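Local coordinates for protein phosphotransferase system, mannose/fructose/N-acetylgalactosamine-specific component IIB (Thermoanaerobacter tengcongensis, PDB 3LFJ) that probably transfers phosphoryl groups to incoming sugars as the IIB component of a mannose/fructose/N-acetylgalactosamine-type phosphotransferase system of the sorbose family, at residues Ile53-Leu58 with Leu103-Asp108. Numbering follows the deposited sequence.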
loop_
_atom_site.group_PDB
_atom_site.type_symbol
_atom_site.label_atom_id
_atom_site.label_comp_id
_atom_site.label_asym_id
_atom_site.label_seq_id
_atom_site.Cartn_x
_atom_site.Cartn_y
_atom_site.Cartn_z
ATOM N N ILE A 53 -0.162 8.705 0.769
ATOM C CA ILE A 53 0.507 8.061 -0.364
ATOM C C ILE A 53 1.990 8.284 -0.214
ATOM O O ILE A 53 2.443 9.424 -0.038
ATOM C CB ILE A 53 0.053 8.640 -1.705
ATOM C CG1 ILE A 53 -1.458 8.430 -1.884
ATOM C CG2 ILE A 53 0.856 7.960 -2.847
ATOM C CD1 ILE A 53 -2.030 9.137 -3.106
ATOM N N ILE A 54 2.746 7.192 -0.238
ATOM C CA ILE A 54 4.205 7.287 -0.153
ATOM C C ILE A 54 4.778 6.858 -1.491
ATOM O O ILE A 54 4.662 5.693 -1.881
ATOM C CB ILE A 54 4.808 6.410 0.983
ATOM C CG1 ILE A 54 4.251 6.850 2.330
ATOM C CG2 ILE A 54 6.330 6.557 0.974
ATOM C CD1 ILE A 54 4.666 5.934 3.503
ATOM N N ASP A 55 5.345 7.818 -2.224
ATOM C CA ASP A 55 5.915 7.561 -3.538
ATOM C C ASP A 55 6.822 8.726 -3.932
ATOM O O ASP A 55 6.394 9.884 -3.911
ATOM C CB ASP A 55 4.789 7.422 -4.568
ATOM C CG ASP A 55 5.297 6.932 -5.888
ATOM O OD1 ASP A 55 5.613 5.719 -5.994
ATOM O OD2 ASP A 55 5.409 7.745 -6.831
ATOM N N ASP A 56 8.054 8.420 -4.335
ATOM C CA ASP A 56 9.013 9.481 -4.667
ATOM C C ASP A 56 8.621 10.194 -5.945
ATOM O O ASP A 56 8.869 11.397 -6.063
ATOM C CB ASP A 56 10.407 8.892 -4.863
ATOM C CG ASP A 56 11.129 8.592 -3.560
ATOM O OD1 ASP A 56 10.728 9.062 -2.470
ATOM O OD2 ASP A 56 12.180 7.907 -3.662
ATOM N N GLU A 57 8.034 9.476 -6.905
ATOM C CA GLU A 57 7.622 10.111 -8.176
ATOM C C GLU A 57 6.443 11.039 -7.925
ATOM O O GLU A 57 6.444 12.193 -8.368
ATOM C CB GLU A 57 7.227 9.062 -9.225
ATOM C CG GLU A 57 8.406 8.354 -9.870
ATOM C CD GLU A 57 8.022 7.487 -11.063
ATOM O OE1 GLU A 57 6.880 7.595 -11.566
ATOM O OE2 GLU A 57 8.885 6.692 -11.499
ATOM N N LEU A 58 5.427 10.570 -7.210
ATOM C CA LEU A 58 4.253 11.416 -6.997
ATOM C C LEU A 58 4.604 12.646 -6.167
ATOM O O LEU A 58 4.023 13.713 -6.343
ATOM C CB LEU A 58 3.113 10.621 -6.339
ATOM C CG LEU A 58 1.811 11.410 -6.119
ATOM C CD1 LEU A 58 1.210 11.877 -7.447
ATOM C CD2 LEU A 58 0.785 10.576 -5.353
ATOM N N LEU A 103 -0.853 4.138 1.284
ATOM C CA LEU A 103 -1.061 3.698 -0.081
ATOM C C LEU A 103 0.255 3.827 -0.848
ATOM O O LEU A 103 0.844 4.907 -0.903
ATOM C CB LEU A 103 -2.168 4.554 -0.701
ATOM C CG LEU A 103 -2.632 4.185 -2.102
ATOM C CD1 LEU A 103 -3.051 2.725 -2.140
ATOM C CD2 LEU A 103 -3.802 5.092 -2.491
ATOM N N PHE A 104 0.724 2.716 -1.407
ATOM C CA PHE A 104 1.954 2.701 -2.225
ATOM C C PHE A 104 1.605 2.380 -3.650
ATOM O O PHE A 104 0.664 1.650 -3.915
ATOM C CB PHE A 104 2.930 1.603 -1.737
ATOM C CG PHE A 104 3.344 1.751 -0.327
ATOM C CD1 PHE A 104 4.450 2.517 -0.005
ATOM C CD2 PHE A 104 2.621 1.138 0.705
ATOM C CE1 PHE A 104 4.855 2.669 1.329
ATOM C CE2 PHE A 104 3.021 1.291 2.040
ATOM C CZ PHE A 104 4.139 2.049 2.350
ATOM N N LYS A 105 2.398 2.895 -4.581
ATOM C CA LYS A 105 2.247 2.525 -5.973
ATOM C C LYS A 105 2.852 1.144 -6.284
ATOM O O LYS A 105 2.395 0.450 -7.191
ATOM C CB LYS A 105 2.928 3.594 -6.835
ATOM C CG LYS A 105 2.590 3.557 -8.306
ATOM C CD LYS A 105 3.345 4.698 -8.989
ATOM C CE LYS A 105 3.011 4.768 -10.467
ATOM N NZ LYS A 105 3.805 5.894 -11.091
ATOM N N ASN A 106 3.886 0.751 -5.545
ATOM C CA ASN A 106 4.600 -0.471 -5.878
ATOM C C ASN A 106 5.251 -1.115 -4.659
ATOM O O ASN A 106 5.428 -0.477 -3.615
ATOM C CB ASN A 106 5.652 -0.170 -6.974
ATOM C CG ASN A 106 6.486 1.051 -6.663
ATOM O OD1 ASN A 106 7.132 1.122 -5.623
ATOM N ND2 ASN A 106 6.483 2.024 -7.578
ATOM N N ILE A 107 5.610 -2.390 -4.826
ATOM C CA ILE A 107 6.239 -3.167 -3.772
ATOM C C ILE A 107 7.574 -2.589 -3.328
ATOM O O ILE A 107 7.852 -2.510 -2.127
ATOM C CB ILE A 107 6.392 -4.654 -4.196
ATOM C CG1 ILE A 107 5.017 -5.305 -4.297
ATOM C CG2 ILE A 107 7.272 -5.399 -3.191
ATOM C CD1 ILE A 107 5.008 -6.582 -5.134
ATOM N N ASP A 108 8.390 -2.140 -4.283
ATOM C CA ASP A 108 9.681 -1.604 -3.913
ATOM C C ASP A 108 9.619 -0.431 -2.938
ATOM O O ASP A 108 10.439 -0.313 -2.020
ATOM C CB ASP A 108 10.475 -1.192 -5.136
ATOM C CG ASP A 108 11.887 -0.811 -4.773
ATOM O OD1 ASP A 108 12.263 0.368 -4.932
ATOM O OD2 ASP A 108 12.619 -1.692 -4.258
HETATM O O HOH W 1 4.908 4.049 -4.009
HETATM O O HOH W 2 7.292 4.790 -7.871
HETATM O O HOH W 3 3.740 7.959 -9.104
#
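Two neighbouring parallel strands of the central sheet, 50-54 and 98-104, part at their C-terminal ends, where each strand gives way to a helix and waters bridge the diverging ends. While the strands still pair, Ile-54 N donates to Leu-103 O (3.0 Å), and Ile-53 CA-H approaches the same carbonyl. Ile-53 CG1 lies beside Leu-103 CB on the sheet face that also meets Leu-33. On the opposite face, Ile-54 CB packs 3.8 Å from Phe-104 CE1, with Val-113 of helix 107-115 against both side chains. Beyond the pairing, a water donates to Ile-54 O and Asp-55 OD1 and accepts from Lys-105 N. A second water joins Asp-55 OD1 to Asn-106 ND2, while Asn-106 OD1, at the N-cap of helix 107-115, is hydrogen-bonded to Thr-109 OG1. Asp-55 is the N-cap of the short, weakly bonded helix 56-60. With CG anti to the backbone N (chi1 -170°), its carboxylate accepts through OD1 from the first two waters, and through OD2 from Leu-58 N (anti lone pair, 2.9 Å) and from a third water, to which Lys-105 NZ donates. Lys-105, fully extended, runs past this carboxylate to a long salt bridge, NZ to Glu-57 OE1 at 3.5 Å.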